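Local coordinates for protein probable acetyltransferase (Pseudomonas aeruginosa PAO1, PDB 2EUI) that is of unknown function but belongs to the GNAT family, so it probably transfers an acyl group to an acceptor not yet identified, at residues A15-M27 / L81-Q93. Residues are numbered along the deposited sequence; the frame is centred on the assembly and turned at random.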
ATOM      1  N   ALA A  15      -5.643 -20.389   6.563  1.00 23.85           N
ATOM      2  CA  ALA A  15      -6.998 -19.841   6.564  1.00 23.23           C
ATOM      3  C   ALA A  15      -7.588 -19.701   7.974  1.00 23.62           C
ATOM      4  O   ALA A  15      -8.019 -18.620   8.374  1.00 24.55           O
ATOM      5  CB  ALA A  15      -7.892 -20.698   5.717  1.00 23.02           C
ATOM      6  N   PRO A  16      -7.610 -20.790   8.750  1.00 23.99           N
ATOM      7  CA  PRO A  16      -8.169 -20.671  10.097  1.00 24.63           C
ATOM      8  C   PRO A  16      -7.442 -19.668  10.994  1.00 24.04           C
ATOM      9  O   PRO A  16      -8.070 -18.969  11.802  1.00 22.48           O
ATOM     10  CB  PRO A  16      -8.115 -22.107  10.621  1.00 23.44           C
ATOM     11  CG  PRO A  16      -6.960 -22.692   9.878  1.00 25.55           C
ATOM     12  CD  PRO A  16      -7.155 -22.165   8.487  1.00 25.06           C
ATOM     13  N   LEU A  17      -6.123 -19.586  10.856  1.00 24.38           N
ATOM     14  CA  LEU A  17      -5.365 -18.644  11.676  1.00 24.56           C
ATOM     15  C   LEU A  17      -5.581 -17.207  11.213  1.00 23.62           C
ATOM     16  O   LEU A  17      -5.454 -16.274  12.003  1.00 23.29           O
ATOM     17  CB  LEU A  17      -3.871 -18.961  11.645  1.00 24.44           C
ATOM     18  CG  LEU A  17      -3.144 -18.171  12.737  1.00 25.37           C
ATOM     19  CD1 LEU A  17      -3.715 -18.574  14.098  1.00 25.35           C
ATOM     20  CD2 LEU A  17      -1.648 -18.436  12.677  1.00 26.41           C
ATOM     21  N   PHE A  18      -5.900 -17.041   9.932  1.00 22.71           N
ATOM     22  CA  PHE A  18      -6.150 -15.719   9.371  1.00 24.55           C
ATOM     23  C   PHE A  18      -7.446 -15.154   9.958  1.00 25.54           C
ATOM     24  O   PHE A  18      -7.592 -13.940  10.160  1.00 25.53           O
ATOM     25  CB  PHE A  18      -6.276 -15.815   7.854  1.00 23.22           C
ATOM     26  CG  PHE A  18      -6.409 -14.492   7.167  1.00 20.86           C
ATOM     27  CD1 PHE A  18      -5.400 -13.544   7.252  1.00 19.73           C
ATOM     28  CD2 PHE A  18      -7.529 -14.209   6.392  1.00 21.60           C
ATOM     29  CE1 PHE A  18      -5.503 -12.333   6.570  1.00 19.98           C
ATOM     30  CE2 PHE A  18      -7.639 -12.994   5.704  1.00 21.62           C
ATOM     31  CZ  PHE A  18      -6.627 -12.056   5.793  1.00 20.12           C
ATOM     32  N   VAL A  19      -8.382 -16.054  10.223  1.00 24.67           N
ATOM     33  CA  VAL A  19      -9.664 -15.693  10.794  1.00 25.34           C
ATOM     34  C   VAL A  19      -9.471 -15.195  12.226  1.00 26.10           C
ATOM     35  O   VAL A  19      -9.947 -14.122  12.590  1.00 25.72           O
ATOM     36  CB  VAL A  19     -10.610 -16.916  10.772  1.00 25.94           C
ATOM     37  CG1 VAL A  19     -11.878 -16.624  11.581  1.00 24.48           C
ATOM     38  CG2 VAL A  19     -10.947 -17.274   9.319  1.00 24.49           C
ATOM     39  N   LYS A  20      -8.757 -15.988  13.024  1.00 26.89           N
ATOM     40  CA  LYS A  20      -8.465 -15.663  14.419  1.00 26.57           C
ATOM     41  C   LYS A  20      -7.970 -14.231  14.516  1.00 25.90           C
ATOM     42  O   LYS A  20      -8.400 -13.458  15.381  1.00 26.01           O
ATOM     43  CB  LYS A  20      -7.377 -16.591  14.958  1.00 27.49           C
ATOM     44  CG  LYS A  20      -7.705 -18.066  14.914  1.00 26.75           C
ATOM     45  CD  LYS A  20      -8.376 -18.508  16.185  1.00 26.46           C
ATOM     46  CE  LYS A  20      -8.647 -19.986  16.134  1.00 26.45           C
ATOM     47  NZ  LYS A  20      -7.478 -20.682  15.537  1.00 26.05           N
ATOM     48  N   TYR A  21      -7.038 -13.905  13.625  1.00 26.76           N
ATOM     49  CA  TYR A  21      -6.432 -12.575  13.529  1.00 26.79           C
ATOM     50  C   TYR A  21      -7.474 -11.468  13.322  1.00 26.30           C
ATOM     51  O   TYR A  21      -7.500 -10.478  14.054  1.00 25.54           O
ATOM     52  CB  TYR A  21      -5.434 -12.567  12.369  1.00 25.94           C
ATOM     53  CG  TYR A  21      -5.037 -11.191  11.892  1.00 27.74           C
ATOM     54  CD1 TYR A  21      -4.251 -10.359  12.683  1.00 28.45           C
ATOM     55  CD2 TYR A  21      -5.450 -10.721  10.650  1.00 27.28           C
ATOM     56  CE1 TYR A  21      -3.885  -9.096  12.249  1.00 29.19           C
ATOM     57  CE2 TYR A  21      -5.092  -9.463  10.211  1.00 28.88           C
ATOM     58  CZ  TYR A  21      -4.307  -8.652  11.013  1.00 30.18           C
ATOM     59  OH  TYR A  21      -3.933  -7.398  10.579  1.00 30.71           O
ATOM     60  N   ARG A  22      -8.324 -11.648  12.315  1.00 24.25           N
ATOM     61  CA  ARG A  22      -9.356 -10.679  11.999  1.00 23.44           C
ATOM     62  C   ARG A  22     -10.353 -10.593  13.141  1.00 23.52           C
ATOM     63  O   ARG A  22     -10.839  -9.516  13.481  1.00 24.05           O
ATOM     64  CB  ARG A  22     -10.078 -11.079  10.702  1.00 23.92           C
ATOM     65  CG  ARG A  22      -9.190 -11.084   9.451  1.00 24.44           C
ATOM     66  CD  ARG A  22      -9.961 -11.461   8.193  1.00 24.42           C
ATOM     67  NE  ARG A  22     -11.135 -10.610   8.000  1.00 26.54           N
ATOM     68  CZ  ARG A  22     -12.356 -10.912   8.433  1.00 27.75           C
ATOM     69  NH1 ARG A  22     -12.561 -12.050   9.078  1.00 30.47           N
ATOM     70  NH2 ARG A  22     -13.367 -10.083   8.229  1.00 26.23           N
ATOM     71  N   GLU A  23     -10.662 -11.735  13.740  1.00 25.62           N
ATOM     72  CA  GLU A  23     -11.613 -11.750  14.841  1.00 26.02           C
ATOM     73  C   GLU A  23     -11.015 -11.045  16.044  1.00 26.28           C
ATOM     74  O   GLU A  23     -11.689 -10.259  16.714  1.00 24.22           O
ATOM     75  CB  GLU A  23     -11.976 -13.185  15.216  1.00 25.35           C
ATOM     76  CG  GLU A  23     -12.647 -13.952  14.116  1.00 28.89           C
ATOM     77  CD  GLU A  23     -13.011 -15.357  14.537  1.00 31.66           C
ATOM     78  OE1 GLU A  23     -12.100 -16.113  14.957  1.00 32.57           O
ATOM     79  OE2 GLU A  23     -14.210 -15.709  14.445  1.00 33.11           O
ATOM     80  N   PHE A  24      -9.741 -11.325  16.299  1.00 25.29           N
ATOM     81  CA  PHE A  24      -9.041 -10.746  17.433  1.00 25.46           C
ATOM     82  C   PHE A  24      -9.011  -9.228  17.386  1.00 26.30           C
ATOM     83  O   PHE A  24      -8.863  -8.575  18.415  1.00 26.19           O
ATOM     84  CB  PHE A  24      -7.612 -11.281  17.493  1.00 25.66           C
ATOM     85  CG  PHE A  24      -6.823 -10.761  18.655  1.00 27.42           C
ATOM     86  CD1 PHE A  24      -6.921 -11.361  19.904  1.00 28.17           C
ATOM     87  CD2 PHE A  24      -6.001  -9.646  18.507  1.00 28.50           C
ATOM     88  CE1 PHE A  24      -6.207 -10.858  20.995  1.00 28.43           C
ATOM     89  CE2 PHE A  24      -5.287  -9.134  19.588  1.00 28.66           C
ATOM     90  CZ  PHE A  24      -5.389  -9.742  20.837  1.00 28.20           C
ATOM     91  N   TYR A  25      -9.150  -8.667  16.192  1.00 26.96           N
ATOM     92  CA  TYR A  25      -9.115  -7.219  16.037  1.00 27.17           C
ATOM     93  C   TYR A  25     -10.469  -6.558  15.775  1.00 27.52           C
ATOM     94  O   TYR A  25     -10.531  -5.414  15.322  1.00 27.58           O
ATOM     95  CB  TYR A  25      -8.109  -6.839  14.944  1.00 27.32           C
ATOM     96  CG  TYR A  25      -6.680  -6.983  15.407  1.00 26.86           C
ATOM     97  CD1 TYR A  25      -6.157  -6.135  16.379  1.00 26.94           C
ATOM     98  CD2 TYR A  25      -5.862  -7.993  14.906  1.00 28.28           C
ATOM     99  CE1 TYR A  25      -4.851  -6.293  16.844  1.00 27.44           C
ATOM    100  CE2 TYR A  25      -4.554  -8.161  15.363  1.00 27.29           C
ATOM    101  CZ  TYR A  25      -4.053  -7.308  16.329  1.00 27.66           C
ATOM    102  OH  TYR A  25      -2.754  -7.453  16.766  1.00 27.93           O
ATOM    103  N   GLY A  26     -11.548  -7.281  16.052  1.00 28.25           N
ATOM    104  CA  GLY A  26     -12.870  -6.702  15.904  1.00 26.90           C
ATOM    105  C   GLY A  26     -13.670  -6.922  14.644  1.00 25.48           C
ATOM    106  O   GLY A  26     -14.648  -6.211  14.400  1.00 26.96           O
HETATM  107  N   MSE A  27     -13.299  -7.899  13.836  1.00 23.30           N
HETATM  108  CA  MSE A  27     -14.065  -8.115  12.629  1.00 24.13           C
HETATM  109  C   MSE A  27     -14.963  -9.352  12.734  1.00 24.25           C
HETATM  110  O   MSE A  27     -14.807 -10.194  13.643  1.00 20.09           O
HETATM  111  CB  MSE A  27     -13.113  -8.237  11.440  1.00 25.49           C
HETATM  112  CG  MSE A  27     -12.018  -7.180  11.381  1.00 29.41           C
HETATM  113 SE   MSE A  27     -12.613  -5.343  11.435  1.00 32.86          SE
HETATM  114  CE  MSE A  27     -11.299  -4.751  12.673  1.00 35.92           C
ATOM    115  N   LEU A  81       3.454  -3.207   5.552  1.00 26.12           N
ATOM    116  CA  LEU A  81       3.294  -4.287   6.509  1.00 26.61           C
ATOM    117  C   LEU A  81       1.892  -4.165   7.076  1.00 28.18           C
ATOM    118  O   LEU A  81       1.632  -3.314   7.920  1.00 29.52           O
ATOM    119  CB  LEU A  81       4.327  -4.143   7.621  1.00 27.07           C
ATOM    120  CG  LEU A  81       4.399  -5.193   8.730  1.00 26.14           C
ATOM    121  CD1 LEU A  81       4.635  -6.590   8.142  1.00 26.08           C
ATOM    122  CD2 LEU A  81       5.530  -4.806   9.672  1.00 25.30           C
ATOM    123  N   ASN A  82       0.981  -5.008   6.610  1.00 28.66           N
ATOM    124  CA  ASN A  82      -0.394  -4.946   7.087  1.00 29.59           C
ATOM    125  C   ASN A  82      -0.687  -5.825   8.294  1.00 28.09           C
ATOM    126  O   ASN A  82      -1.245  -5.342   9.281  1.00 27.41           O
ATOM    127  CB  ASN A  82      -1.371  -5.331   5.967  1.00 31.71           C
ATOM    128  CG  ASN A  82      -2.816  -5.396   6.448  1.00 32.97           C
ATOM    129  OD1 ASN A  82      -3.682  -5.970   5.784  1.00 33.39           O
ATOM    130  ND2 ASN A  82      -3.081  -4.801   7.605  1.00 34.37           N
ATOM    131  N   ASP A  83      -0.317  -7.106   8.200  1.00 27.84           N
ATOM    132  CA  ASP A  83      -0.591  -8.076   9.262  1.00 27.41           C
ATOM    133  C   ASP A  83       0.602  -8.767   9.902  1.00 27.07           C
ATOM    134  O   ASP A  83       1.602  -9.085   9.258  1.00 28.51           O
ATOM    135  CB  ASP A  83      -1.512  -9.196   8.759  1.00 26.84           C
ATOM    136  CG  ASP A  83      -2.506  -8.728   7.726  1.00 27.12           C
ATOM    137  OD1 ASP A  83      -3.366  -7.882   8.063  1.00 25.87           O
ATOM    138  OD2 ASP A  83      -2.425  -9.218   6.571  1.00 25.72           O
ATOM    139  N   ILE A  84       0.449  -9.022  11.191  1.00 26.18           N
ATOM    140  CA  ILE A  84       1.433  -9.721  11.992  1.00 25.00           C
ATOM    141  C   ILE A  84       0.544 -10.346  13.068  1.00 23.35           C
ATOM    142  O   ILE A  84      -0.356  -9.696  13.587  1.00 22.97           O
ATOM    143  CB  ILE A  84       2.514  -8.743  12.577  1.00 23.51           C
ATOM    144  CG1 ILE A  84       3.453  -9.502  13.507  1.00 23.70           C
ATOM    145  CG2 ILE A  84       1.869  -7.581  13.311  1.00 23.74           C
ATOM    146  CD1 ILE A  84       4.334 -10.502  12.807  1.00 24.50           C
ATOM    147  N   TYR A  85       0.746 -11.620  13.368  1.00 22.90           N
ATOM    148  CA  TYR A  85      -0.103 -12.260  14.370  1.00 23.18           C
ATOM    149  C   TYR A  85       0.373 -13.614  14.858  1.00 22.92           C
ATOM    150  O   TYR A  85       0.833 -14.456  14.083  1.00 23.11           O
ATOM    151  CB  TYR A  85      -1.520 -12.416  13.820  1.00 22.59           C
ATOM    152  CG  TYR A  85      -2.498 -13.037  14.792  1.00 23.19           C
ATOM    153  CD1 TYR A  85      -3.070 -12.276  15.813  1.00 23.46           C
ATOM    154  CD2 TYR A  85      -2.863 -14.378  14.685  1.00 22.49           C
ATOM    155  CE1 TYR A  85      -3.986 -12.837  16.700  1.00 23.91           C
ATOM    156  CE2 TYR A  85      -3.778 -14.946  15.568  1.00 22.43           C
ATOM    157  CZ  TYR A  85      -4.333 -14.172  16.568  1.00 23.07           C
ATOM    158  OH  TYR A  85      -5.226 -14.722  17.450  1.00 23.97           O
ATOM    159  N   VAL A  86       0.239 -13.818  16.159  1.00 24.33           N
ATOM    160  CA  VAL A  86       0.638 -15.077  16.771  1.00 27.35           C
ATOM    161  C   VAL A  86      -0.584 -15.729  17.404  1.00 26.53           C
ATOM    162  O   VAL A  86      -1.495 -15.043  17.842  1.00 27.46           O
ATOM    163  CB  VAL A  86       1.706 -14.853  17.859  1.00 26.31           C
ATOM    164  CG1 VAL A  86       2.160 -16.190  18.412  1.00 26.94           C
ATOM    165  CG2 VAL A  86       2.890 -14.082  17.282  1.00 26.32           C
ATOM    166  N   ALA A  87      -0.611 -17.055  17.435  1.00 27.88           N
ATOM    167  CA  ALA A  87      -1.729 -17.771  18.040  1.00 30.46           C
ATOM    168  C   ALA A  87      -1.547 -17.809  19.569  1.00 31.85           C
ATOM    169  O   ALA A  87      -0.420 -17.767  20.072  1.00 30.23           O
ATOM    170  CB  ALA A  87      -1.803 -19.187  17.473  1.00 30.47           C
ATOM    171  N   GLU A  88      -2.659 -17.878  20.298  1.00 33.73           N
ATOM    172  CA  GLU A  88      -2.633 -17.911  21.764  1.00 35.96           C
ATOM    173  C   GLU A  88      -1.593 -18.868  22.341  1.00 35.86           C
ATOM    174  O   GLU A  88      -0.756 -18.475  23.160  1.00 34.66           O
ATOM    175  CB  GLU A  88      -3.997 -18.326  22.319  1.00 36.54           C
ATOM    176  CG  GLU A  88      -5.134 -17.385  22.022  1.00 41.66           C
ATOM    177  CD  GLU A  88      -6.376 -17.710  22.844  1.00 44.88           C
ATOM    178  OE1 GLU A  88      -6.863 -18.859  22.775  1.00 47.19           O
ATOM    179  OE2 GLU A  88      -6.863 -16.813  23.561  1.00 46.30           O
ATOM    180  N   GLU A  89      -1.682 -20.130  21.924  1.00 36.50           N
ATOM    181  CA  GLU A  89      -0.786 -21.187  22.384  1.00 38.62           C
ATOM    182  C   GLU A  89       0.669 -20.805  22.223  1.00 38.56           C
ATOM    183  O   GLU A  89       1.510 -21.175  23.042  1.00 39.95           O
ATOM    184  CB  GLU A  89      -1.042 -22.485  21.611  1.00 42.76           C
ATOM    185  CG  GLU A  89      -2.479 -23.001  21.687  1.00 47.72           C
ATOM    186  CD  GLU A  89      -3.491 -22.038  21.064  1.00 49.45           C
ATOM    187  OE1 GLU A  89      -3.362 -21.737  19.854  1.00 50.66           O
ATOM    188  OE2 GLU A  89      -4.409 -21.592  21.792  1.00 51.11           O
ATOM    189  N   ALA A  90       0.965 -20.078  21.152  1.00 37.61           N
ATOM    190  CA  ALA A  90       2.324 -19.643  20.871  1.00 36.50           C
ATOM    191  C   ALA A  90       2.626 -18.373  21.657  1.00 36.66           C
ATOM    192  O   ALA A  90       1.721 -17.597  21.978  1.00 36.86           O
ATOM    193  CB  ALA A  90       2.484 -19.388  19.372  1.00 36.51           C
ATOM    194  N   ARG A  91       3.898 -18.163  21.973  1.00 36.63           N
ATOM    195  CA  ARG A  91       4.296 -16.966  22.703  1.00 37.12           C
ATOM    196  C   ARG A  91       4.404 -15.833  21.702  1.00 37.31           C
ATOM    197  O   ARG A  91       5.221 -15.884  20.781  1.00 36.73           O
ATOM    198  CB  ARG A  91       5.639 -17.186  23.397  1.00 38.11           C
ATOM    199  CG  ARG A  91       6.222 -18.531  23.068  1.00 38.91           C
ATOM    200  CD  ARG A  91       7.440 -18.841  23.881  1.00 38.90           C
ATOM    201  NE  ARG A  91       7.995 -20.111  23.436  1.00 39.97           N
ATOM    202  CZ  ARG A  91       9.096 -20.665  23.928  1.00 40.18           C
ATOM    203  NH1 ARG A  91       9.771 -20.052  24.898  1.00 38.99           N
ATOM    204  NH2 ARG A  91       9.518 -21.831  23.440  1.00 40.08           N
ATOM    205  N   ARG A  92       3.556 -14.827  21.889  1.00 37.21           N
ATOM    206  CA  ARG A  92       3.502 -13.652  21.024  1.00 37.44           C
ATOM    207  C   ARG A  92       4.869 -13.130  20.576  1.00 37.84           C
ATOM    208  O   ARG A  92       5.257 -13.298  19.415  1.00 37.07           O
ATOM    209  CB  ARG A  92       2.717 -12.532  21.733  1.00 37.87           C
ATOM    210  CG  ARG A  92       2.659 -11.201  20.986  1.00 39.23           C
ATOM    211  CD  ARG A  92       1.366 -10.435  21.315  1.00 40.55           C
ATOM    212  NE  ARG A  92       1.325  -9.105  20.692  1.00 41.23           N
ATOM    213  CZ  ARG A  92       0.205  -8.436  20.418  1.00 41.71           C
ATOM    214  NH1 ARG A  92      -0.979  -8.967  20.706  1.00 41.98           N
ATOM    215  NH2 ARG A  92       0.264  -7.233  19.851  1.00 42.18           N
ATOM    216  N   GLN A  93       5.589 -12.507  21.507  1.00 38.77           N
ATOM    217  CA  GLN A  93       6.900 -11.914  21.237  1.00 39.30           C
ATOM    218  C   GLN A  93       7.921 -12.808  20.529  1.00 38.86           C
ATOM    219  O   GLN A  93       8.408 -12.459  19.448  1.00 38.95           O
ATOM    220  CB  GLN A  93       7.496 -11.372  22.538  1.00 39.84           C
ATOM    221  CG  GLN A  93       8.859 -10.714  22.371  1.00 41.97           C
ATOM    222  CD  GLN A  93       9.108  -9.633  23.412  1.00 43.30           C
ATOM    223  OE1 GLN A  93       8.749  -9.788  24.587  1.00 43.84           O
ATOM    224  NE2 GLN A  93       9.730  -8.533  22.988  1.00 42.73           N
TER
HETATM  225  O   HOH W   1      -2.356  -6.651  20.062  1.00 33.39           O
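Y85 lays one face of its ring against the helix backbone at Y21, whose CA stands 3.9 Å from the Y85 ring centroid, nearly on the ring normal. The two tyrosine side chains run past each other in opposite directions, the Y21 edge turned to the Y85 face in an offset edge-to-face pair with planes at 63°. L17 CD1 meets the Y85 edge at CE2 (3.9 Å) and also touches A87 CB, while F24 lies obliquely beside Y85 CE1 and completes the aromatic cluster. With CG anti to the backbone N (chi1 163°), Y21 carries its hydroxyl to D83, the two side chains crossing at about a right angle, and Y21 OH gives a weak hydrogen bond to D83 OD1 (2.6 Å). The other carboxylate oxygen, OD2, is hydrogen-bonded to S72 OG of the second subunit, which also binds N82 OD1; N82 and D83, both facing Q65, make a classic beta bulge. Farther out, the O of water 1 accepts from R92 NH2 (2.7 Å) and bonds weakly to Y25 OH. Helix 15-24 thus crosses strand 81-86 at 102° on the GNAT sheet, held mainly by apolar and aromatic packing; the one direct hydrogen bond between the two segments ends on a buried carboxylate that also binds the second subunit.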